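Local coordinates for protein L-asparagine oxygenase (Streptomyces coelicolor, PDB 2OG5) that catalyses the iron- and 2-oxoglutarate-dependent 3-hydroxylation of free L-asparagine, supplying (2S,3S)-3-hydroxyasparagine for assembly of the calcium-dependent lipopeptide antibiotic, at residues 50-55 against 104-109; 134-139 against 299-304; 213-218 against 288-293; 220-225 against 276-281. One frame throughout, in Å; residues are numbered along the deposited sequence.

Contact 1: 50-55 against 104-109; sequences EIAWKL and GLPVDS
Trp-53, reaching out from helix 50-55, meets the carboxylate of Asp-108 with the edge of its six-membered ring. The two flat groups are nearly perpendicular, their planes 80° apart, and the side chains cross at about a right angle. Asp-108 OD2 lies 3.5 Å from Trp-53 CH2, while the carboxylate carbon CG of Asp-108 is 3.8 Å from Trp-53 CZ2. The acid therefore sits against the C-H rim of the indole near the ring plane, where the weakly positive aromatic hydrogens probably suit its negative charge; no hydrogen bond joins the two segments. With CG trans to the backbone N (chi1 -169°), the carboxylate of Asp-108 is carried out toward the helix. Its backbone forms the centre of an inverse gamma turn, closed by a weak bond of 3.0 Å from Ser-109 N to Val-107 O, and its OD1 accepts a weak hydrogen bond from Gly-111 N.

Nearer the start of the loop the contact turns apolar. Pro-106 sets the CG corner of its pyrrolidine ring against the methyl of Ala-52, with 4.0 Å between Pro-106 CG and Ala-52 CB. The same proline also touches Val-48 and Glu-49, one turn earlier on the helix.

The contact thus packs the loop that follows strand 99-103 of the mixed sheet onto helix 42-58, away from the iron and substrate sites. Leu-128 of helix 128-140 packs on both Ala-52 and Trp-53, and Ile-51 and Leu-55 face helices 66-76 and 128-140.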
loop_
_atom_site.group_PDB
_atom_site.type_symbol
_atom_site.label_atom_id
_atom_site.label_comp_id
_atom_site.label_asym_id
_atom_site.label_seq_id
_atom_site.Cartn_x
_atom_site.Cartn_y
_atom_site.Cartn_z
ATOM N N GLU A 50 15.897 17.017 6.569
ATOM C CA GLU A 50 17.075 16.904 7.433
ATOM C C GLU A 50 17.097 15.566 8.161
ATOM O O GLU A 50 18.119 14.896 8.218
ATOM C CB GLU A 50 17.100 18.044 8.461
ATOM C CG GLU A 50 18.327 18.058 9.380
ATOM C CD GLU A 50 18.289 19.174 10.435
ATOM O OE1 GLU A 50 17.211 19.776 10.657
ATOM O OE2 GLU A 50 19.348 19.442 11.054
ATOM N N ILE A 51 15.953 15.195 8.723
ATOM C CA ILE A 51 15.832 13.950 9.470
ATOM C C ILE A 51 16.061 12.734 8.557
ATOM O O ILE A 51 16.779 11.807 8.922
ATOM C CB ILE A 51 14.438 13.839 10.141
ATOM C CG1 ILE A 51 14.260 14.912 11.222
ATOM C CG2 ILE A 51 14.260 12.468 10.781
ATOM C CD1 ILE A 51 12.799 15.167 11.595
ATOM N N ALA A 52 15.449 12.752 7.374
ATOM C CA ALA A 52 15.575 11.654 6.422
ATOM C C ALA A 52 17.010 11.491 5.932
ATOM O O ALA A 52 17.513 10.372 5.848
ATOM C CB ALA A 52 14.632 11.861 5.249
ATOM N N TRP A 53 17.676 12.602 5.624
ATOM C CA TRP A 53 19.069 12.532 5.173
ATOM C C TRP A 53 19.999 12.006 6.261
ATOM O O TRP A 53 20.898 11.219 5.980
ATOM C CB TRP A 53 19.560 13.891 4.658
ATOM C CG TRP A 53 19.246 14.104 3.221
ATOM C CD1 TRP A 53 18.371 15.011 2.695
ATOM C CD2 TRP A 53 19.795 13.384 2.107
ATOM N NE1 TRP A 53 18.347 14.907 1.323
ATOM C CE2 TRP A 53 19.205 13.911 0.937
ATOM C CE3 TRP A 53 20.720 12.339 1.987
ATOM C CZ2 TRP A 53 19.517 13.433 -0.342
ATOM C CZ3 TRP A 53 21.027 11.861 0.716
ATOM C CH2 TRP A 53 20.427 12.411 -0.432
ATOM N N LYS A 54 19.787 12.451 7.498
ATOM C CA LYS A 54 20.582 11.974 8.627
ATOM C C LYS A 54 20.418 10.465 8.815
ATOM O O LYS A 54 21.393 9.744 9.012
ATOM C CB LYS A 54 20.197 12.724 9.903
ATOM C CG LYS A 54 21.042 12.387 11.126
ATOM C CD LYS A 54 20.660 13.274 12.302
ATOM C CE LYS A 54 21.250 12.773 13.624
ATOM N NZ LYS A 54 20.353 13.077 14.794
ATOM N N LEU A 55 19.180 9.986 8.756
ATOM C CA LEU A 55 18.924 8.550 8.850
ATOM C C LEU A 55 19.585 7.791 7.699
ATOM O O LEU A 55 20.294 6.808 7.920
ATOM C CB LEU A 55 17.418 8.284 8.845
ATOM C CG LEU A 55 16.953 6.829 8.907
ATOM C CD1 LEU A 55 17.429 6.121 10.160
ATOM C CD2 LEU A 55 15.440 6.822 8.824
ATOM N N GLY A 104 5.021 16.870 -0.525
ATOM C CA GLY A 104 6.180 17.678 -0.144
ATOM C C GLY A 104 7.210 16.930 0.678
ATOM O O GLY A 104 8.063 17.553 1.316
ATOM N N LEU A 105 7.149 15.600 0.657
ATOM C CA LEU A 105 8.132 14.775 1.349
ATOM C C LEU A 105 9.437 14.754 0.563
ATOM O O LEU A 105 9.434 14.949 -0.657
ATOM C CB LEU A 105 7.595 13.357 1.562
ATOM C CG LEU A 105 6.497 13.289 2.626
ATOM C CD1 LEU A 105 5.712 12.016 2.486
ATOM C CD2 LEU A 105 7.079 13.429 4.038
ATOM N N PRO A 106 10.563 14.523 1.260
ATOM C CA PRO A 106 11.845 14.611 0.572
ATOM C C PRO A 106 12.107 13.397 -0.299
ATOM O O PRO A 106 11.935 12.263 0.150
ATOM C CB PRO A 106 12.857 14.688 1.718
ATOM C CG PRO A 106 12.195 13.994 2.852
ATOM C CD PRO A 106 10.718 14.192 2.688
ATOM N N VAL A 107 12.474 13.653 -1.550
ATOM C CA VAL A 107 12.965 12.625 -2.455
ATOM C C VAL A 107 14.147 13.220 -3.216
ATOM O O VAL A 107 14.183 14.428 -3.492
ATOM C CB VAL A 107 11.880 12.122 -3.446
ATOM C CG1 VAL A 107 10.815 11.319 -2.714
ATOM C CG2 VAL A 107 11.264 13.284 -4.208
ATOM N N ASP A 108 15.118 12.373 -3.536
ATOM C CA ASP A 108 16.392 12.829 -4.092
ATOM C C ASP A 108 16.329 12.937 -5.625
ATOM O O ASP A 108 17.042 12.225 -6.331
ATOM C CB ASP A 108 17.504 11.865 -3.647
ATOM C CG ASP A 108 18.905 12.390 -3.937
ATOM O OD1 ASP A 108 19.070 13.591 -4.278
ATOM O OD2 ASP A 108 19.854 11.585 -3.810
ATOM N N SER A 109 15.484 13.840 -6.127
ATOM C CA SER A 109 15.218 13.947 -7.572
ATOM C C SER A 109 16.477 14.147 -8.416
ATOM O O SER A 109 16.600 13.560 -9.495
ATOM C CB SER A 109 14.204 15.066 -7.872
ATOM O OG SER A 109 12.863 14.610 -7.706
#

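Contact 2: 134-139 against 299-304; sequences LMTACG and GELAIV
Thr-136, on helix 128-140, packs against Leu-301 and Ile-303 of strand 301-305, a helix-on-sheet contact that places the helix over the mixed sheet of the jelly-roll. Its CB is directed at the strand and comes within 4.5 Å of Leu-301 CD2. From there the side chain forks. The hydroxyl branch, OG1, approaches Leu-301 tip to tip, with 4.1 Å between Thr-136 OG1 and Leu-301 CD2. A hydrogen bond to Val-132 O, one turn earlier in its own helix, gives this buried oxygen a polar partner; across the contact its neighbour is the Leu-301 methyl. The chi1 of -52° sets OG1 beside the backbone N for that bond and leaves CG2 trans to the N, leaning over the strand. The methyl CG2 of Thr-136 then meets Ile-303 CD1 at 4.2 Å, the two side chains crossing obliquely.

Leu-301 and Ile-303, two residues apart along an extended strand, both direct their side chains to the helix. Strand 301-305 is held in the sheet by 99-103 and 191-196, and Met-193 of the latter touches Thr-136 and Ile-303 alike. The contact lies near the substrate site: the side chain of Leu-301 is about 9 Å from that of Arg-329, which binds L-asparagine. Facing the threonine, the strand offers a pair of adjoining methyls, with Leu-301 CD2 and Ile-303 CD1 4.1 Å from each other.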
loop_
_atom_site.group_PDB
_atom_site.type_symbol
_atom_site.label_atom_id
_atom_site.label_comp_id
_atom_site.label_asym_id
_atom_site.label_seq_id
_atom_site.Cartn_x
_atom_site.Cartn_y
_atom_site.Cartn_z
ATOM N N LEU A 134 10.123 3.988 6.019
ATOM C CA LEU A 134 10.243 3.188 7.234
ATOM C C LEU A 134 9.971 4.038 8.482
ATOM O O LEU A 134 9.425 3.540 9.476
ATOM C CB LEU A 134 11.583 2.443 7.294
ATOM C CG LEU A 134 11.748 1.348 6.221
ATOM C CD1 LEU A 134 13.048 0.561 6.395
ATOM C CD2 LEU A 134 10.570 0.385 6.197
ATOM N N MET A 135 10.310 5.326 8.444
ATOM C CA MET A 135 9.935 6.226 9.552
ATOM C C MET A 135 8.414 6.281 9.676
ATOM O O MET A 135 7.865 6.085 10.763
ATOM C CB MET A 135 10.505 7.637 9.361
ATOM C CG MET A 135 11.997 7.726 9.594
ATOM S SD MET A 135 12.653 9.418 9.576
ATOM C CE MET A 135 12.427 9.871 7.851
ATOM N N THR A 136 7.720 6.495 8.565
ATOM C CA THR A 136 6.260 6.595 8.602
ATOM C C THR A 136 5.625 5.279 9.049
ATOM O O THR A 136 4.657 5.280 9.809
ATOM C CB THR A 136 5.675 7.017 7.251
ATOM O OG1 THR A 136 6.344 8.205 6.802
ATOM C CG2 THR A 136 4.175 7.286 7.366
ATOM N N ALA A 137 6.165 4.154 8.589
ATOM C CA ALA A 137 5.655 2.851 9.005
ATOM C C ALA A 137 5.735 2.685 10.515
ATOM O O ALA A 137 4.809 2.181 11.148
ATOM C CB ALA A 137 6.432 1.725 8.314
ATOM N N CYS A 138 6.853 3.120 11.096
ATOM C CA CYS A 138 7.027 3.037 12.542
ATOM C C CYS A 138 6.122 3.994 13.323
ATOM O O CYS A 138 5.865 3.777 14.513
ATOM C CB CYS A 138 8.495 3.271 12.916
ATOM S SG CYS A 138 9.596 1.947 12.457
ATOM N N GLY A 139 5.676 5.076 12.687
ATOM C CA GLY A 139 4.687 5.967 13.269
ATOM C C GLY A 139 3.278 5.410 13.285
ATOM O O GLY A 139 2.519 5.639 14.241
ATOM N N GLY A 299 7.634 13.114 -4.322
ATOM C CA GLY A 299 7.466 13.634 -2.970
ATOM C C GLY A 299 6.078 13.443 -2.396
ATOM O O GLY A 299 5.818 13.883 -1.277
ATOM N N GLU A 300 5.188 12.804 -3.152
ATOM C CA GLU A 300 3.852 12.497 -2.659
ATOM C C GLU A 300 3.833 11.089 -2.092
ATOM O O GLU A 300 4.392 10.168 -2.685
ATOM C CB GLU A 300 2.802 12.643 -3.754
ATOM C CG GLU A 300 2.687 14.077 -4.211
ATOM C CD GLU A 300 1.539 14.327 -5.149
ATOM O OE1 GLU A 300 1.022 13.342 -5.728
ATOM O OE2 GLU A 300 1.162 15.514 -5.289
ATOM N N LEU A 301 3.186 10.951 -0.939
ATOM C CA LEU A 301 3.036 9.680 -0.232
ATOM C C LEU A 301 1.554 9.395 -0.052
ATOM O O LEU A 301 0.881 10.129 0.670
ATOM C CB LEU A 301 3.699 9.770 1.140
ATOM C CG LEU A 301 3.560 8.572 2.078
ATOM C CD1 LEU A 301 4.240 7.352 1.478
ATOM C CD2 LEU A 301 4.138 8.887 3.465
ATOM N N ALA A 302 1.062 8.342 -0.709
ATOM C CA ALA A 302 -0.320 7.908 -0.576
ATOM C C ALA A 302 -0.341 6.801 0.452
ATOM O O ALA A 302 0.482 5.888 0.383
ATOM C CB ALA A 302 -0.860 7.393 -1.898
ATOM N N ILE A 303 -1.263 6.880 1.405
ATOM C CA ILE A 303 -1.422 5.836 2.414
ATOM C C ILE A 303 -2.857 5.343 2.346
ATOM O O ILE A 303 -3.799 6.121 2.534
ATOM C CB ILE A 303 -1.107 6.347 3.823
ATOM C CG1 ILE A 303 0.290 6.974 3.875
ATOM C CG2 ILE A 303 -1.232 5.203 4.860
ATOM C CD1 ILE A 303 0.610 7.628 5.224
ATOM N N VAL A 304 -3.015 4.060 2.029
ATOM C CA VAL A 304 -4.318 3.437 1.841
ATOM C C VAL A 304 -4.620 2.541 3.048
ATOM O O VAL A 304 -3.782 1.751 3.462
ATOM C CB VAL A 304 -4.323 2.590 0.557
ATOM C CG1 VAL A 304 -5.670 1.940 0.336
ATOM C CG2 VAL A 304 -3.923 3.455 -0.670
#

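Contact 3: 213-218 against 288-293; sequences RRVLPL and DATAVT
The four-stranded antiparallel sheet of the jelly-roll supplies the setting: strands 207-211 and 292-294 are neighbours in it, and this contact joins the helical turn that follows the first to the end of the helix that precedes the second. Thr-290, the last residue of helix 274-290 before Ala-291 leaves helical geometry, is touched by three residues of 213-218. Its chi1 of 63° puts OG1 between the backbone N and carbonyl carbon, within reach of His-286 O, to which it is hydrogen-bonded. The same oxygen has a carbon neighbour across the contact: Val-215 CG1 comes as near as 3.3 Å to Thr-290 OG1, a tight approach in which the two side chains cross at about a right angle.

The methyl branch serves a different neighbour. Thr-290 CG2 faces Leu-218 tip to tip, at 4.2 Å from Leu-218 CD1. Arg-214 uses only the root of its side chain here, with Arg-214 CB 4.0 Å from Thr-290 CB. A bend at chi2 (-66°) then turns the chain aside, so the guanidinium leaves the threonine and forms a salt bridge with Asp-97 through NE. Leu-218 N bonds Val-215 O at 2.8 Å within the turn that carries Leu-218 to the threonine.

Val-215 is buried further by Leu-283, His-286 and Phe-287 along helix 274-290, and Leu-218 also rests on His-286. After Ala-291 the chain enters strand 292-294, where Val-292 pairs through its backbone with Thr-209 of strand 207-211.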
loop_
_atom_site.group_PDB
_atom_site.type_symbol
_atom_site.label_atom_id
_atom_site.label_comp_id
_atom_site.label_asym_id
_atom_site.label_seq_id
_atom_site.Cartn_x
_atom_site.Cartn_y
_atom_site.Cartn_z
ATOM N N ARG A 213 -16.815 2.464 2.545
ATOM C CA ARG A 213 -17.676 3.498 3.156
ATOM C C ARG A 213 -18.473 4.318 2.135
ATOM O O ARG A 213 -19.585 4.770 2.433
ATOM C CB ARG A 213 -16.859 4.451 4.035
ATOM C CG ARG A 213 -16.270 3.775 5.257
ATOM C CD ARG A 213 -15.348 4.673 6.066
ATOM N NE ARG A 213 -14.906 3.922 7.237
ATOM C CZ ARG A 213 -13.680 3.952 7.763
ATOM N NH1 ARG A 213 -12.731 4.716 7.264
ATOM N NH2 ARG A 213 -13.408 3.198 8.813
ATOM N N ARG A 214 -17.896 4.533 0.952
ATOM C CA ARG A 214 -18.593 5.236 -0.125
ATOM C C ARG A 214 -19.617 4.353 -0.799
ATOM O O ARG A 214 -20.622 4.859 -1.279
ATOM C CB ARG A 214 -17.636 5.744 -1.208
ATOM C CG ARG A 214 -16.618 6.781 -0.773
ATOM C CD ARG A 214 -17.278 8.084 -0.372
ATOM N NE ARG A 214 -16.332 9.200 -0.327
ATOM C CZ ARG A 214 -16.638 10.420 0.108
ATOM N NH1 ARG A 214 -17.871 10.701 0.517
ATOM N NH2 ARG A 214 -15.716 11.372 0.117
ATOM N N VAL A 215 -19.368 3.047 -0.875
ATOM C CA VAL A 215 -20.241 2.183 -1.669
ATOM C C VAL A 215 -21.325 1.460 -0.883
ATOM O O VAL A 215 -22.406 1.244 -1.429
ATOM C CB VAL A 215 -19.466 1.162 -2.543
ATOM C CG1 VAL A 215 -18.350 1.863 -3.321
ATOM C CG2 VAL A 215 -18.918 0.042 -1.738
ATOM N N LEU A 216 -21.067 1.093 0.373
ATOM C CA LEU A 216 -22.035 0.287 1.135
ATOM C C LEU A 216 -23.471 0.840 1.086
ATOM O O LEU A 216 -24.395 0.076 0.825
ATOM C CB LEU A 216 -21.578 0.067 2.587
ATOM C CG LEU A 216 -22.476 -0.857 3.424
ATOM C CD1 LEU A 216 -22.506 -2.264 2.851
ATOM C CD2 LEU A 216 -22.018 -0.897 4.874
ATOM N N PRO A 217 -23.661 2.156 1.310
ATOM C CA PRO A 217 -25.035 2.697 1.265
ATOM C C PRO A 217 -25.705 2.656 -0.111
ATOM O O PRO A 217 -26.920 2.843 -0.195
ATOM C CB PRO A 217 -24.863 4.159 1.707
ATOM C CG PRO A 217 -23.508 4.248 2.306
ATOM C CD PRO A 217 -22.677 3.202 1.645
ATOM N N LEU A 218 -24.931 2.427 -1.172
ATOM C CA LEU A 218 -25.463 2.406 -2.541
ATOM C C LEU A 218 -25.797 0.999 -3.053
ATOM O O LEU A 218 -26.487 0.851 -4.070
ATOM C CB LEU A 218 -24.453 3.045 -3.496
ATOM C CG LEU A 218 -23.876 4.405 -3.098
ATOM C CD1 LEU A 218 -22.827 4.851 -4.107
ATOM C CD2 LEU A 218 -24.985 5.443 -2.962
ATOM N N ASP A 288 -15.875 1.333 -9.168
ATOM C CA ASP A 288 -15.491 2.105 -10.322
ATOM C C ASP A 288 -16.095 3.510 -10.266
ATOM O O ASP A 288 -15.426 4.475 -10.616
ATOM C CB ASP A 288 -15.924 1.404 -11.603
ATOM C CG ASP A 288 -15.380 2.075 -12.830
ATOM O OD1 ASP A 288 -14.166 1.932 -13.074
ATOM O OD2 ASP A 288 -16.165 2.741 -13.533
ATOM N N ALA A 289 -17.354 3.615 -9.827
ATOM C CA ALA A 289 -18.064 4.898 -9.829
ATOM C C ALA A 289 -17.562 5.874 -8.765
ATOM O O ALA A 289 -17.588 7.097 -8.974
ATOM C CB ALA A 289 -19.565 4.669 -9.653
ATOM N N THR A 290 -17.086 5.349 -7.643
ATOM C CA THR A 290 -16.754 6.182 -6.489
ATOM C C THR A 290 -15.250 6.298 -6.237
ATOM O O THR A 290 -14.839 6.977 -5.299
ATOM C CB THR A 290 -17.398 5.632 -5.226
ATOM O OG1 THR A 290 -16.868 4.333 -4.937
ATOM C CG2 THR A 290 -18.924 5.546 -5.392
ATOM N N ALA A 291 -14.439 5.641 -7.064
ATOM C CA ALA A 291 -12.991 5.624 -6.858
ATOM C C ALA A 291 -12.400 7.010 -7.060
ATOM O O ALA A 291 -12.841 7.761 -7.945
ATOM C CB ALA A 291 -12.336 4.643 -7.812
ATOM N N VAL A 292 -11.405 7.344 -6.237
ATOM C CA VAL A 292 -10.613 8.546 -6.412
ATOM C C VAL A 292 -9.397 8.123 -7.221
ATOM O O VAL A 292 -8.775 7.099 -6.924
ATOM C CB VAL A 292 -10.176 9.153 -5.051
ATOM C CG1 VAL A 292 -9.283 10.380 -5.262
ATOM C CG2 VAL A 292 -11.380 9.506 -4.194
ATOM N N THR A 293 -9.077 8.877 -8.269
ATOM C CA THR A 293 -7.931 8.584 -9.103
ATOM C C THR A 293 -6.913 9.679 -8.928
ATOM O O THR A 293 -7.240 10.861 -9.082
ATOM C CB THR A 293 -8.321 8.458 -10.596
ATOM O OG1 THR A 293 -9.339 7.457 -10.730
ATOM C CG2 THR A 293 -7.125 8.066 -11.453
#

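Contact 4: 220-225 against 276-281; sequences SDSTVD and AAEALR
Thr-223 and Ala-279 bring helices 221-227 and 274-290 together so closely that their CA atoms are only 4.6 Å apart, in a helix-helix contact at the periphery of the protein, away from the iron and substrate sites. The methyl of Thr-223 does most of the touching: CG2 lies 3.8 Å from Ala-279 O and 4.0 Å from Ala-279 CB. The short alanine side chain is consistent with so close an approach, and the OG1 branch of the threonine passes over the helix backbone, 3.9 Å from Ala-279 CA. Chi1 of -73° directs OG1 beside the backbone N and sends CG2 trans to it, which sets CG2 against Ala-279 and leaves OG1 able to reach polar partners as well.

Those partners begin with a water molecule wedged beside the packed pair. It donates to Thr-223 OG1 and, at 2.7 Å, to Glu-278 OE2. A third hydrogen bond links the water to Ser-222 OG. The extended chain of Glu-278 brings its carboxylate to this bridge. Further out, Glu-282, one turn along the same helix, uses OE1 to hold both Thr-223 OG1 and Ser-220 OG. Ser-220 is the N-cap of helix 221-227: its OG accepts a weak capping bond of 3.4 Å from Thr-223 N, with an N-H to acceptor angle of 155°.

Hydroxyls at the start of one helix are thus tied to glutamates on the other, directly or through water. Two acids near a helix N-terminus would probably be eased by its partial positive charge, while the close approach rests on small side chains, a threonine methyl set against an alanine and its carbonyl oxygen.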
loop_
_atom_site.group_PDB
_atom_site.type_symbol
_atom_site.label_atom_id
_atom_site.label_comp_id
_atom_site.label_asym_id
_atom_site.label_seq_id
_atom_site.Cartn_x
_atom_site.Cartn_y
_atom_site.Cartn_z
ATOM N N SER A 220 -27.402 -2.796 -3.407
ATOM C CA SER A 220 -28.725 -3.384 -3.227
ATOM C C SER A 220 -28.724 -4.363 -2.057
ATOM O O SER A 220 -27.688 -4.940 -1.708
ATOM C CB SER A 220 -29.192 -4.080 -4.512
ATOM O OG SER A 220 -28.420 -5.228 -4.814
ATOM N N ASP A 221 -29.890 -4.544 -1.446
ATOM C CA ASP A 221 -30.018 -5.428 -0.294
ATOM C C ASP A 221 -29.519 -6.842 -0.584
ATOM O O ASP A 221 -28.862 -7.452 0.259
ATOM C CB ASP A 221 -31.475 -5.488 0.185
ATOM C CG ASP A 221 -31.914 -4.225 0.922
ATOM O OD1 ASP A 221 -31.053 -3.403 1.298
ATOM O OD2 ASP A 221 -33.136 -4.062 1.132
ATOM N N SER A 222 -29.837 -7.356 -1.768
ATOM C CA SER A 222 -29.425 -8.705 -2.163
ATOM C C SER A 222 -27.902 -8.804 -2.259
ATOM O O SER A 222 -27.320 -9.810 -1.856
ATOM C CB SER A 222 -30.087 -9.126 -3.487
ATOM O OG SER A 222 -29.842 -8.203 -4.539
ATOM N N THR A 223 -27.271 -7.758 -2.791
ATOM C CA THR A 223 -25.816 -7.698 -2.872
ATOM C C THR A 223 -25.206 -7.622 -1.477
ATOM O O THR A 223 -24.289 -8.377 -1.173
ATOM C CB THR A 223 -25.348 -6.536 -3.766
ATOM O OG1 THR A 223 -25.610 -6.883 -5.133
ATOM C CG2 THR A 223 -23.851 -6.262 -3.599
ATOM N N VAL A 224 -25.729 -6.745 -0.626
ATOM C CA VAL A 224 -25.209 -6.631 0.744
ATOM C C VAL A 224 -25.341 -7.968 1.478
ATOM O O VAL A 224 -24.382 -8.454 2.070
ATOM C CB VAL A 224 -25.893 -5.492 1.539
ATOM C CG1 VAL A 224 -25.449 -5.501 3.006
ATOM C CG2 VAL A 224 -25.580 -4.145 0.890
ATOM N N ASP A 225 -26.520 -8.583 1.417
ATOM C CA ASP A 225 -26.711 -9.907 2.015
ATOM C C ASP A 225 -25.709 -10.939 1.484
ATOM O O ASP A 225 -25.144 -11.716 2.257
ATOM C CB ASP A 225 -28.141 -10.411 1.774
ATOM C CG ASP A 225 -29.178 -9.715 2.654
ATOM O OD1 ASP A 225 -28.805 -8.994 3.606
ATOM O OD2 ASP A 225 -30.384 -9.907 2.383
ATOM N N ALA A 276 -23.389 -14.579 -5.225
ATOM C CA ALA A 276 -22.041 -14.070 -4.950
ATOM C C ALA A 276 -21.424 -13.452 -6.205
ATOM O O ALA A 276 -20.823 -12.379 -6.142
ATOM C CB ALA A 276 -21.149 -15.176 -4.420
ATOM N N ALA A 277 -21.572 -14.128 -7.341
ATOM C CA ALA A 277 -21.085 -13.603 -8.615
ATOM C C ALA A 277 -21.738 -12.263 -8.959
ATOM O O ALA A 277 -21.047 -11.322 -9.353
ATOM C CB ALA A 277 -21.314 -14.615 -9.734
ATOM N N GLU A 278 -23.060 -12.177 -8.811
ATOM C CA GLU A 278 -23.780 -10.924 -9.047
ATOM C C GLU A 278 -23.300 -9.827 -8.097
ATOM O O GLU A 278 -23.147 -8.677 -8.506
ATOM C CB GLU A 278 -25.296 -11.109 -8.895
ATOM C CG GLU A 278 -26.121 -9.869 -9.256
ATOM C CD GLU A 278 -27.612 -10.112 -9.187
ATOM O OE1 GLU A 278 -28.154 -10.761 -10.109
ATOM O OE2 GLU A 278 -28.246 -9.646 -8.211
ATOM N N ALA A 279 -23.087 -10.193 -6.831
ATOM C CA ALA A 279 -22.625 -9.257 -5.792
ATOM C C ALA A 279 -21.271 -8.651 -6.139
ATOM O O ALA A 279 -21.063 -7.443 -5.967
ATOM C CB ALA A 279 -22.566 -9.951 -4.432
ATOM N N LEU A 280 -20.352 -9.483 -6.621
ATOM C CA LEU A 280 -19.035 -8.989 -7.047
ATOM C C LEU A 280 -19.126 -8.042 -8.239
ATOM O O LEU A 280 -18.379 -7.062 -8.313
ATOM C CB LEU A 280 -18.099 -10.144 -7.398
ATOM C CG LEU A 280 -17.624 -11.004 -6.229
ATOM C CD1 LEU A 280 -16.777 -12.156 -6.746
ATOM C CD2 LEU A 280 -16.856 -10.193 -5.183
ATOM N N ARG A 281 -20.024 -8.339 -9.181
ATOM C CA ARG A 281 -20.223 -7.459 -10.322
ATOM C C ARG A 281 -20.757 -6.100 -9.867
ATOM O O ARG A 281 -20.276 -5.066 -10.320
ATOM C CB ARG A 281 -21.150 -8.100 -11.353
ATOM C CG ARG A 281 -20.484 -9.230 -12.126
ATOM C CD ARG A 281 -21.297 -9.655 -13.335
ATOM N NE ARG A 281 -22.558 -10.285 -12.968
ATOM C CZ ARG A 281 -22.740 -11.595 -12.777
ATOM N NH1 ARG A 281 -21.738 -12.464 -12.908
ATOM N NH2 ARG A 281 -23.944 -12.038 -12.446
HETATM O O HOH W 1 -27.414 -8.906 -5.784
#

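Overall arrangement
Contact 2 is fully buried, its centre about 9 Å from the centre of the chain, whereas contacts 1, 3 and 4 are partly buried and lie farther out. Contacts 1 and 2 adjoin: a probable backbone hydrogen bond between Leu-105 and Gly-299 ties the loop of contact 1 to the sheet side, and Leu-55 on Met-135 joins helix 42-58 to helix 128-140. Contacts 3 and 4 both use helix 274-290, one at its end and one near its start, and contact 4 is nested within the loop that contact 3 closes. A threonine is central to contacts 2, 3 and 4, but contact 4 adds a water bridge to a glutamate; contact 1 instead pairs an acid with an aromatic edge.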